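Side-chain contacts in ABC sugar (Ribose) transporter, periplasmic substrate-binding subunit (Rhodobacter sphaeroides, PDB 3L49), which probably binds a sugar or related carbohydrate in the periplasm and hands it to an ABC transporter for uptake: residues N102-N107 / V137-I142; S177-M182 / Q208-A213; G9-G14 / Q55-Q60; Q146-L151 / V157-P162. All coordinates share one frame; numbering follows the deposited sequence.

Interaction 1 of 4, residues N102-N107 / V137-I142; sequences NTTSNN and VPVCKI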
# COMPACT_ATOMS: atom_id res chain seq x y z
N ASN A 102 9.54 -11.24 3.81
CA ASN A 102 8.74 -10.11 3.40
C ASN A 102 8.44 -9.23 4.61
O ASN A 102 7.68 -9.63 5.48
CB ASN A 102 7.42 -10.59 2.78
CG ASN A 102 6.53 -9.44 2.35
OD1 ASN A 102 6.98 -8.50 1.69
ND2 ASN A 102 5.27 -9.51 2.73
N THR A 103 9.05 -8.05 4.67
CA THR A 103 8.74 -7.07 5.71
C THR A 103 7.57 -6.20 5.25
O THR A 103 7.56 -5.73 4.12
CB THR A 103 9.97 -6.22 6.10
OG1 THR A 103 11.03 -7.09 6.52
CG2 THR A 103 9.64 -5.28 7.26
N THR A 104 6.58 -6.00 6.12
CA THR A 104 5.29 -5.44 5.73
C THR A 104 4.48 -5.04 6.97
O THR A 104 5.05 -4.89 8.04
CB THR A 104 4.50 -6.46 4.83
OG1 THR A 104 3.28 -5.89 4.36
CG2 THR A 104 4.23 -7.78 5.59
N SER A 105 3.17 -4.85 6.82
CA SER A 105 2.25 -4.68 7.93
C SER A 105 1.27 -5.84 7.94
O SER A 105 1.28 -6.66 7.01
CB SER A 105 1.48 -3.37 7.80
OG SER A 105 2.33 -2.26 7.97
N ASN A 106 0.43 -5.91 8.96
CA ASN A 106 -0.59 -6.95 9.01
C ASN A 106 -1.81 -6.49 8.23
O ASN A 106 -2.73 -5.88 8.77
CB ASN A 106 -0.97 -7.31 10.45
CG ASN A 106 -1.82 -8.57 10.54
OD1 ASN A 106 -2.37 -9.04 9.54
ND2 ASN A 106 -1.93 -9.13 11.74
N ASN A 107 -1.80 -6.82 6.95
CA ASN A 107 -2.81 -6.31 6.03
C ASN A 107 -4.13 -7.02 6.15
O ASN A 107 -5.16 -6.52 5.68
CB ASN A 107 -2.26 -6.31 4.60
CG ASN A 107 -1.25 -5.21 4.39
OD1 ASN A 107 -1.62 -4.04 4.33
ND2 ASN A 107 0.04 -5.57 4.33
N VAL A 137 -1.33 -5.95 -6.95
CA VAL A 137 -0.38 -5.69 -5.87
C VAL A 137 -0.86 -6.50 -4.66
O VAL A 137 -2.00 -6.31 -4.22
CB VAL A 137 -0.30 -4.18 -5.54
CG1 VAL A 137 0.75 -3.89 -4.48
CG2 VAL A 137 -0.00 -3.39 -6.79
N PRO A 138 -0.01 -7.42 -4.16
CA PRO A 138 -0.29 -8.32 -3.02
C PRO A 138 -1.04 -7.71 -1.83
O PRO A 138 -2.05 -8.27 -1.40
CB PRO A 138 1.10 -8.80 -2.61
CG PRO A 138 1.85 -8.84 -3.88
CD PRO A 138 1.33 -7.69 -4.72
N VAL A 139 -0.57 -6.57 -1.31
CA VAL A 139 -1.20 -5.94 -0.14
C VAL A 139 -2.60 -5.39 -0.42
O VAL A 139 -3.47 -5.44 0.44
CB VAL A 139 -0.30 -4.86 0.53
CG1 VAL A 139 1.03 -5.47 0.92
CG2 VAL A 139 -0.09 -3.63 -0.37
N CYS A 140 -2.83 -4.95 -1.65
CA CYS A 140 -4.15 -4.46 -2.04
C CYS A 140 -5.11 -5.61 -2.31
O CYS A 140 -6.32 -5.45 -2.18
CB CYS A 140 -4.03 -3.54 -3.25
SG CYS A 140 -3.47 -1.86 -2.83
N LYS A 141 -4.55 -6.75 -2.70
CA LYS A 141 -5.30 -7.99 -2.87
C LYS A 141 -5.86 -8.43 -1.52
O LYS A 141 -7.04 -8.79 -1.42
CB LYS A 141 -4.39 -9.08 -3.45
CG LYS A 141 -5.08 -10.30 -4.04
CD LYS A 141 -5.04 -11.49 -3.10
CE LYS A 141 -5.51 -12.75 -3.79
NZ LYS A 141 -4.44 -13.29 -4.67
N ILE A 142 -5.01 -8.39 -0.49
CA ILE A 142 -5.40 -8.74 0.87
C ILE A 142 -6.43 -7.75 1.40
O ILE A 142 -7.49 -8.15 1.88
CB ILE A 142 -4.19 -8.83 1.83
CG1 ILE A 142 -3.18 -9.89 1.36
CG2 ILE A 142 -4.66 -9.12 3.26
CD1 ILE A 142 -1.77 -9.75 1.97
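Val-139, in the first turn of helix 138-152, packs against the face of the Asn-107 amide, and this pair makes the heart of the contact. The helix starts just after Val-137, which holds the N-cap position, and the turn directs the Val-139 side chain at Thr-104 of strand 101-105 and at Asn-107, in the first turn of helix 107-122. CG1 of Val-139 stands 3.6 Å from ND2 of Asn-107, while its CB sits 4.0 Å from the amide carbon CG of the same asparagine. The amide therefore meets the valine with its face, and its OD1 is hydrogen-bonded to NE of Arg-143. The same CG1 of Val-139 also comes within 4.1 Å of OG1 of Thr-104, next to ND2. A small, branched hydrocarbon suits this place beside two polar side chains, since OD1 of Asn-107 is taken up by Arg-143 and OG1 of Thr-104 by a hydrogen bond to Asp-93. Cys-140 turns its side chain away, into a disulfide with Cys-198. One turn on from Pro-138, Ile-142 faces Asn-107 again. Its CG2, set anti to the backbone N (CG1 at chi1 -60°), rests 3.6 Å from the backbone O of Asn-107 and 3.9 Å from its CB. With Asn-106 as N-cap of helix 107-122, the contact joins two helix starts where the chain passes between the lobes, as in the hinge of type I periplasmic binding proteins. The side chain of Val-139 is about 4 Å from a bound unidentified ligand, so this spot lines the ligand cleft.

Interaction 2 of 4, residues S177-M182 / Q208-A213; sequences SNVTDM and QALQAA
Apolar contact between Val-179 and Ala-209 brings helices 171-185 and 200-212 together. CG1 of Val-179 lies 3.9 Å from CB of Ala-209, and the same methyl reaches 4.1 Å from CD2 of Leu-210. The torsion that sets CG1 anti to the backbone N (chi1 173°) turns it toward both the methyl of Ala-209 and the end of Leu-210. Leu-210 and Val-179 cross at about a right angle, the leucine starting off to one flank and bringing a terminal methyl back to the valine. Alanine suits the point of nearest backbone approach, where CA of Ala-209 is 6.2 Å from CA of Thr-180: a single methyl takes little room, and the axes of the short segments 177-182 and 208-212 come within 9.0 Å at a crossing angle of -43°.

A second kind of contact is between hydroxyl and methyl. OG1 of Thr-180 sits 3.9 Å from CB of Ala-209, but its hydrogen bond goes to the backbone O of Tyr-176 in its own helix, so the polar atom already has a partner where it meets the methyl.

Toward the sheet, Val-179 also packs on Phe-131 of strand 126-131, and Leu-210 on Ile-218 just before strand 219-222. The two helices thus run side by side over one face of the sheet, linked in sequence through strand 194-197.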
# COMPACT_ATOMS: atom_id res chain seq x y z
N SER A 177 -12.62 13.20 -9.99
CA SER A 177 -13.46 13.17 -11.20
C SER A 177 -14.41 11.99 -11.23
O SER A 177 -15.56 12.13 -11.64
CB SER A 177 -12.61 13.17 -12.47
OG SER A 177 -11.69 14.25 -12.46
N ASN A 178 -13.91 10.83 -10.80
CA ASN A 178 -14.74 9.62 -10.71
C ASN A 178 -15.86 9.75 -9.68
O ASN A 178 -17.00 9.32 -9.93
CB ASN A 178 -13.87 8.41 -10.39
CG ASN A 178 -13.04 7.97 -11.57
OD1 ASN A 178 -13.49 7.99 -12.71
ND2 ASN A 178 -11.81 7.56 -11.29
N VAL A 179 -15.54 10.34 -8.53
CA VAL A 179 -16.52 10.52 -7.45
C VAL A 179 -17.62 11.50 -7.88
O VAL A 179 -18.80 11.26 -7.65
CB VAL A 179 -15.82 10.94 -6.12
CG1 VAL A 179 -16.84 11.30 -5.04
CG2 VAL A 179 -14.96 9.82 -5.61
N THR A 180 -17.20 12.59 -8.55
CA THR A 180 -18.11 13.58 -9.12
C THR A 180 -19.10 12.94 -10.12
O THR A 180 -20.30 13.23 -10.07
CB THR A 180 -17.33 14.73 -9.80
OG1 THR A 180 -16.30 15.21 -8.92
CG2 THR A 180 -18.26 15.89 -10.15
N ASP A 181 -18.59 12.07 -10.99
CA ASP A 181 -19.42 11.30 -11.92
C ASP A 181 -20.46 10.48 -11.18
O ASP A 181 -21.63 10.46 -11.55
CB ASP A 181 -18.55 10.34 -12.75
CG ASP A 181 -17.66 11.05 -13.76
OD1 ASP A 181 -17.77 12.29 -13.91
OD2 ASP A 181 -16.85 10.35 -14.42
N MET A 182 -20.02 9.83 -10.10
CA MET A 182 -20.84 8.89 -9.36
C MET A 182 -21.89 9.58 -8.49
O MET A 182 -22.97 9.04 -8.27
CB MET A 182 -19.94 7.97 -8.53
CG MET A 182 -20.33 6.49 -8.55
SD MET A 182 -20.61 5.69 -10.15
CE MET A 182 -19.06 5.98 -11.00
N GLN A 208 -12.14 15.49 -1.21
CA GLN A 208 -12.21 16.83 -1.82
C GLN A 208 -13.47 17.01 -2.67
O GLN A 208 -14.13 18.05 -2.57
CB GLN A 208 -10.96 17.10 -2.64
CG GLN A 208 -9.72 17.49 -1.82
CD GLN A 208 -8.43 17.40 -2.61
OE1 GLN A 208 -7.34 17.64 -2.07
NE2 GLN A 208 -8.53 17.03 -3.89
N ALA A 209 -13.79 15.99 -3.48
CA ALA A 209 -14.99 15.97 -4.32
C ALA A 209 -16.30 16.03 -3.54
O ALA A 209 -17.21 16.77 -3.91
CB ALA A 209 -14.98 14.74 -5.24
N LEU A 210 -16.40 15.22 -2.48
CA LEU A 210 -17.60 15.18 -1.62
C LEU A 210 -17.80 16.51 -0.93
O LEU A 210 -18.94 16.98 -0.79
CB LEU A 210 -17.47 14.09 -0.55
CG LEU A 210 -17.50 12.61 -0.97
CD1 LEU A 210 -17.19 11.73 0.24
CD2 LEU A 210 -18.84 12.23 -1.60
N GLN A 211 -16.69 17.09 -0.48
CA GLN A 211 -16.67 18.40 0.14
C GLN A 211 -17.19 19.46 -0.83
O GLN A 211 -18.09 20.23 -0.48
CB GLN A 211 -15.24 18.72 0.58
CG GLN A 211 -15.16 19.63 1.76
CD GLN A 211 -14.24 19.08 2.84
OE1 GLN A 211 -14.49 19.30 4.03
NE2 GLN A 211 -13.19 18.37 2.44
N ALA A 212 -16.66 19.47 -2.05
CA ALA A 212 -17.12 20.38 -3.10
C ALA A 212 -18.59 20.16 -3.49
O ALA A 212 -19.26 21.09 -3.95
CB ALA A 212 -16.22 20.27 -4.33
N ALA A 213 -19.10 18.94 -3.28
CA ALA A 213 -20.50 18.62 -3.57
C ALA A 213 -21.41 18.98 -2.41
O ALA A 213 -22.63 18.94 -2.54
CB ALA A 213 -20.65 17.16 -3.93

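Interaction 3 of 4, residues G9-G14 / Q55-Q60; sequences GITAIG and QTLIAQ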
# COMPACT_ATOMS: atom_id res chain seq x y z
N GLY A 9 21.37 -4.13 -3.19
CA GLY A 9 20.53 -3.47 -4.18
C GLY A 9 19.10 -3.27 -3.69
O GLY A 9 18.55 -4.13 -3.01
N ILE A 10 18.52 -2.12 -4.03
CA ILE A 10 17.11 -1.82 -3.78
C ILE A 10 16.42 -1.58 -5.11
O ILE A 10 16.87 -0.75 -5.91
CB ILE A 10 16.94 -0.54 -2.91
CG1 ILE A 10 17.61 -0.69 -1.55
CG2 ILE A 10 15.45 -0.17 -2.74
CD1 ILE A 10 17.96 0.64 -0.95
N THR A 11 15.33 -2.30 -5.36
CA THR A 11 14.49 -2.04 -6.54
C THR A 11 13.03 -1.74 -6.15
O THR A 11 12.28 -2.63 -5.76
CB THR A 11 14.62 -3.15 -7.66
OG1 THR A 11 13.60 -2.98 -8.64
CG2 THR A 11 14.53 -4.57 -7.10
N ALA A 12 12.64 -0.47 -6.25
CA ALA A 12 11.30 -0.02 -5.93
C ALA A 12 10.59 0.42 -7.20
O ALA A 12 11.23 0.90 -8.13
CB ALA A 12 11.36 1.14 -4.97
N ILE A 13 9.27 0.28 -7.24
CA ILE A 13 8.55 0.73 -8.44
C ILE A 13 8.35 2.26 -8.47
O ILE A 13 8.13 2.83 -9.53
CB ILE A 13 7.22 -0.05 -8.70
CG1 ILE A 13 6.77 0.15 -10.15
CG2 ILE A 13 6.16 0.31 -7.66
CD1 ILE A 13 5.71 -0.80 -10.66
N GLY A 14 8.46 2.92 -7.32
CA GLY A 14 8.37 4.36 -7.30
C GLY A 14 8.72 4.99 -5.98
O GLY A 14 8.91 4.30 -4.97
N GLN A 55 17.59 -6.48 -13.93
CA GLN A 55 18.64 -7.01 -14.81
C GLN A 55 20.00 -6.44 -14.46
O GLN A 55 20.98 -7.17 -14.36
CB GLN A 55 18.35 -6.69 -16.28
CG GLN A 55 17.14 -7.40 -16.86
CD GLN A 55 16.80 -6.93 -18.27
OE1 GLN A 55 17.15 -5.83 -18.68
NE2 GLN A 55 16.11 -7.77 -19.02
N THR A 56 20.03 -5.12 -14.29
CA THR A 56 21.19 -4.37 -13.79
C THR A 56 21.73 -4.95 -12.48
O THR A 56 22.93 -5.24 -12.38
CB THR A 56 20.78 -2.92 -13.53
OG1 THR A 56 20.28 -2.35 -14.74
CG2 THR A 56 21.96 -2.11 -13.02
N LEU A 57 20.84 -5.11 -11.51
CA LEU A 57 21.19 -5.61 -10.18
C LEU A 57 21.74 -7.02 -10.23
O LEU A 57 22.76 -7.29 -9.58
CB LEU A 57 20.00 -5.53 -9.23
CG LEU A 57 19.58 -4.15 -8.70
CD1 LEU A 57 18.28 -4.24 -7.89
CD2 LEU A 57 20.69 -3.48 -7.88
N ILE A 58 21.09 -7.89 -11.00
CA ILE A 58 21.56 -9.27 -11.21
C ILE A 58 23.00 -9.27 -11.75
O ILE A 58 23.87 -9.97 -11.21
CB ILE A 58 20.63 -10.06 -12.18
CG1 ILE A 58 19.27 -10.30 -11.54
CG2 ILE A 58 21.27 -11.41 -12.59
CD1 ILE A 58 18.22 -10.83 -12.48
N ALA A 59 23.22 -8.46 -12.78
CA ALA A 59 24.52 -8.34 -13.43
C ALA A 59 25.57 -7.64 -12.56
O ALA A 59 26.76 -7.79 -12.81
CB ALA A 59 24.36 -7.60 -14.77
N GLN A 60 25.13 -6.88 -11.56
CA GLN A 60 26.05 -6.22 -10.62
C GLN A 60 26.44 -7.09 -9.43
O GLN A 60 27.33 -6.72 -8.66
CB GLN A 60 25.48 -4.89 -10.14
CG GLN A 60 25.71 -3.75 -11.12
CD GLN A 60 24.95 -2.49 -10.75
OE1 GLN A 60 25.40 -1.38 -11.03
NE2 GLN A 60 23.79 -2.66 -10.12
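Gly-9 and Thr-11 face Leu-57 where strand 7-12 passes helix 47-60; segments 9-12 and 55-60 lie almost antiparallel, with 170° between their directions and 9.4 Å between their axes. The backbones come nearest at Gly-9 and Leu-57, whose CA atoms are 6.4 Å apart. Along the strand, alternate residues present opposite faces: Gly-9 and Thr-11 turn to the helix, while Ile-10 points its side chain to the other side of the sheet.

A single leucine supplies the helix side of the contact, its two methyls spread along one face of the strand. CD2 of Leu-57 settles on the bare CA of Gly-9 at 3.7 Å, an approach a glycine permits because no side chain stands in the way. CD1 goes to Thr-11, where it is 3.8 Å from CB and equally far from CG2, the two side chains meeting at a slant. The threonine has its oxygen opposite the backbone N (chi1 169°), which turns OG1 to a hydrogen bond with NE2 of Gln-50, about two turns earlier in the same helix, and leaves the CB and methyl side for Leu-57. A beta-branched residue of this kind suits a strand, and its two-sided nature lets it serve a polar and an apolar neighbour at once. The branched end of leucine in turn covers two successive inward-facing positions.

Strand 7-12 is hydrogen-bonded on one edge to strand 64-68 and on the other to strand 37-42. Helix 47-60 connects those two neighbours in a beta-alpha-beta crossover that passes over strand 7-12, and Leu-57 also touches Ile-65. Ile-10 packs on helix 18-33, which covers the opposite face.

Interaction 4 of 4, residues Q146-L151 / V157-P162; sequences QMKYVL and VKIIEP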
# COMPACT_ATOMS: atom_id res chain seq x y z
N GLN A 146 -10.37 -8.90 2.40
CA GLN A 146 -10.86 -8.79 3.77
C GLN A 146 -12.10 -7.93 3.85
O GLN A 146 -13.02 -8.24 4.60
CB GLN A 146 -9.77 -8.23 4.71
CG GLN A 146 -8.52 -9.11 4.84
CD GLN A 146 -8.77 -10.39 5.65
OE1 GLN A 146 -9.23 -11.40 5.12
NE2 GLN A 146 -8.46 -10.33 6.93
N MET A 147 -12.12 -6.85 3.07
CA MET A 147 -13.27 -5.96 2.97
C MET A 147 -14.48 -6.75 2.47
O MET A 147 -15.56 -6.70 3.08
CB MET A 147 -12.95 -4.76 2.05
CG MET A 147 -14.06 -3.67 1.92
SD MET A 147 -15.23 -3.91 0.54
CE MET A 147 -14.14 -4.52 -0.72
N LYS A 148 -14.28 -7.49 1.39
CA LYS A 148 -15.36 -8.20 0.75
C LYS A 148 -15.88 -9.33 1.63
O LYS A 148 -17.10 -9.54 1.72
CB LYS A 148 -14.94 -8.68 -0.64
CG LYS A 148 -16.10 -9.20 -1.48
CD LYS A 148 -16.28 -8.42 -2.77
CE LYS A 148 -15.69 -9.16 -3.95
NZ LYS A 148 -16.47 -10.36 -4.37
N TYR A 149 -14.97 -10.02 2.31
CA TYR A 149 -15.33 -11.09 3.25
C TYR A 149 -16.20 -10.58 4.42
O TYR A 149 -17.23 -11.16 4.73
CB TYR A 149 -14.08 -11.83 3.76
CG TYR A 149 -14.41 -13.01 4.66
CD1 TYR A 149 -14.05 -13.00 6.01
CD2 TYR A 149 -15.11 -14.11 4.17
CE1 TYR A 149 -14.35 -14.08 6.85
CE2 TYR A 149 -15.42 -15.19 5.00
CZ TYR A 149 -15.04 -15.17 6.33
OH TYR A 149 -15.36 -16.23 7.15
N VAL A 150 -15.76 -9.48 5.03
CA VAL A 150 -16.50 -8.77 6.08
C VAL A 150 -17.90 -8.33 5.64
O VAL A 150 -18.88 -8.47 6.40
CB VAL A 150 -15.68 -7.56 6.61
CG1 VAL A 150 -16.55 -6.53 7.30
CG2 VAL A 150 -14.60 -8.04 7.55
N LEU A 151 -18.00 -7.84 4.41
CA LEU A 151 -19.27 -7.36 3.86
C LEU A 151 -20.28 -8.46 3.58
O LEU A 151 -21.48 -8.18 3.51
CB LEU A 151 -19.04 -6.50 2.61
CG LEU A 151 -19.13 -4.98 2.82
CD1 LEU A 151 -18.04 -4.44 3.74
CD2 LEU A 151 -19.10 -4.25 1.48
N VAL A 157 -25.25 -4.07 3.44
CA VAL A 157 -24.08 -3.30 3.02
C VAL A 157 -23.56 -3.87 1.72
O VAL A 157 -23.02 -4.98 1.69
CB VAL A 157 -22.95 -3.28 4.08
CG1 VAL A 157 -21.79 -2.43 3.58
CG2 VAL A 157 -23.45 -2.72 5.37
N LYS A 158 -23.72 -3.12 0.63
CA LYS A 158 -23.39 -3.62 -0.70
C LYS A 158 -22.39 -2.76 -1.47
O LYS A 158 -22.33 -1.54 -1.30
CB LYS A 158 -24.67 -3.85 -1.51
CG LYS A 158 -25.33 -5.20 -1.20
CD LYS A 158 -26.75 -5.30 -1.74
CE LYS A 158 -27.74 -4.56 -0.85
NZ LYS A 158 -29.15 -4.87 -1.21
N ILE A 159 -21.59 -3.42 -2.30
CA ILE A 159 -20.64 -2.77 -3.19
C ILE A 159 -21.34 -2.42 -4.50
O ILE A 159 -21.90 -3.31 -5.16
CB ILE A 159 -19.42 -3.69 -3.44
CG1 ILE A 159 -18.62 -3.86 -2.15
CG2 ILE A 159 -18.53 -3.16 -4.56
CD1 ILE A 159 -17.60 -4.99 -2.17
N ILE A 160 -21.35 -1.14 -4.87
CA ILE A 160 -21.98 -0.74 -6.14
C ILE A 160 -21.17 -1.13 -7.38
O ILE A 160 -19.94 -1.07 -7.38
CB ILE A 160 -22.46 0.75 -6.20
CG1 ILE A 160 -21.65 1.66 -5.26
CG2 ILE A 160 -23.97 0.83 -5.90
CD1 ILE A 160 -22.39 2.91 -4.73
N GLU A 161 -21.89 -1.56 -8.41
CA GLU A 161 -21.29 -2.00 -9.66
C GLU A 161 -21.28 -0.85 -10.66
O GLU A 161 -22.27 -0.14 -10.79
CB GLU A 161 -22.07 -3.19 -10.24
CG GLU A 161 -22.42 -4.30 -9.23
CD GLU A 161 -21.20 -5.10 -8.76
OE1 GLU A 161 -20.24 -5.28 -9.54
OE2 GLU A 161 -21.21 -5.56 -7.59
N PRO A 162 -20.14 -0.64 -11.36
CA PRO A 162 -18.89 -1.37 -11.21
C PRO A 162 -17.94 -0.74 -10.18
O PRO A 162 -18.22 0.33 -9.64
CB PRO A 162 -18.27 -1.28 -12.62
CG PRO A 162 -18.78 0.02 -13.17
CD PRO A 162 -20.05 0.39 -12.41
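Leu-151 meets both Val-157 and Ile-159 at about a right angle, lying across the pair of side chains that strand 157-159 turns to the helix. Its CG is 3.8 Å from CG1 of Val-157, and its CD2 is 3.7 Å from CG1 of Ile-159, so the branched end of the leucine fits between two strand residues spaced two apart. The two beta-branched partners suit an extended backbone and offer broad hydrocarbon surfaces to it.

Ile-159 is approached from two more directions. Met-147, one turn before Leu-151, comes at it end to end: SD of Met-147 lies 3.8 Å from CD1 of Ile-159, and CE is just as near. With CG anti to the backbone N (chi1 -176°) and bends further along, the methionine chain curls round to bring its sulfur there, a flexible thioether being able to take such a shape. Lys-148 instead crosses the isoleucine at about a right angle, its CD 3.7 Å from CD1 of Ile-159. Thus the tip of the isoleucine is met by a thioether and by the aliphatic part of a lysine, a residue able to contribute carbon to the edge of a core at an exposed site. No hydrogen bond joins the two segments.

Segment 146-151 and strand 157-159 run at 140° to each other; helix 138-152 and that strand are the last two parts of a beta-alpha-beta unit begun by strand 126-131. Strand 126-131 hydrogen-bonds to strand 157-159, with Ile-159 on Val-130, while Val-157 also packs against Val-119 and Leu-122 of helix 107-122.

From the N terminus, interaction 3 comes first, closing a loop of 40 residues between strand 7-12 and helix 47-60 in the lobe that holds the start of the chain. Interaction 1 then spans 29 residues and ties strand 101-105 and the start of helix 107-122 to the start of helix 138-152, where the lobes meet. The same helix goes on into interaction 4, a short closure of five residues onto edge strand 157-159. Interaction 2 follows, closing a loop of 25 residues through strand 194-197 and linking helices 171-185 and 200-212 in the second lobe. All four are in series, with none nested or crossed. Interactions 2 and 3 lie on opposite sides of the molecule's centre, their centres about 39 Å apart.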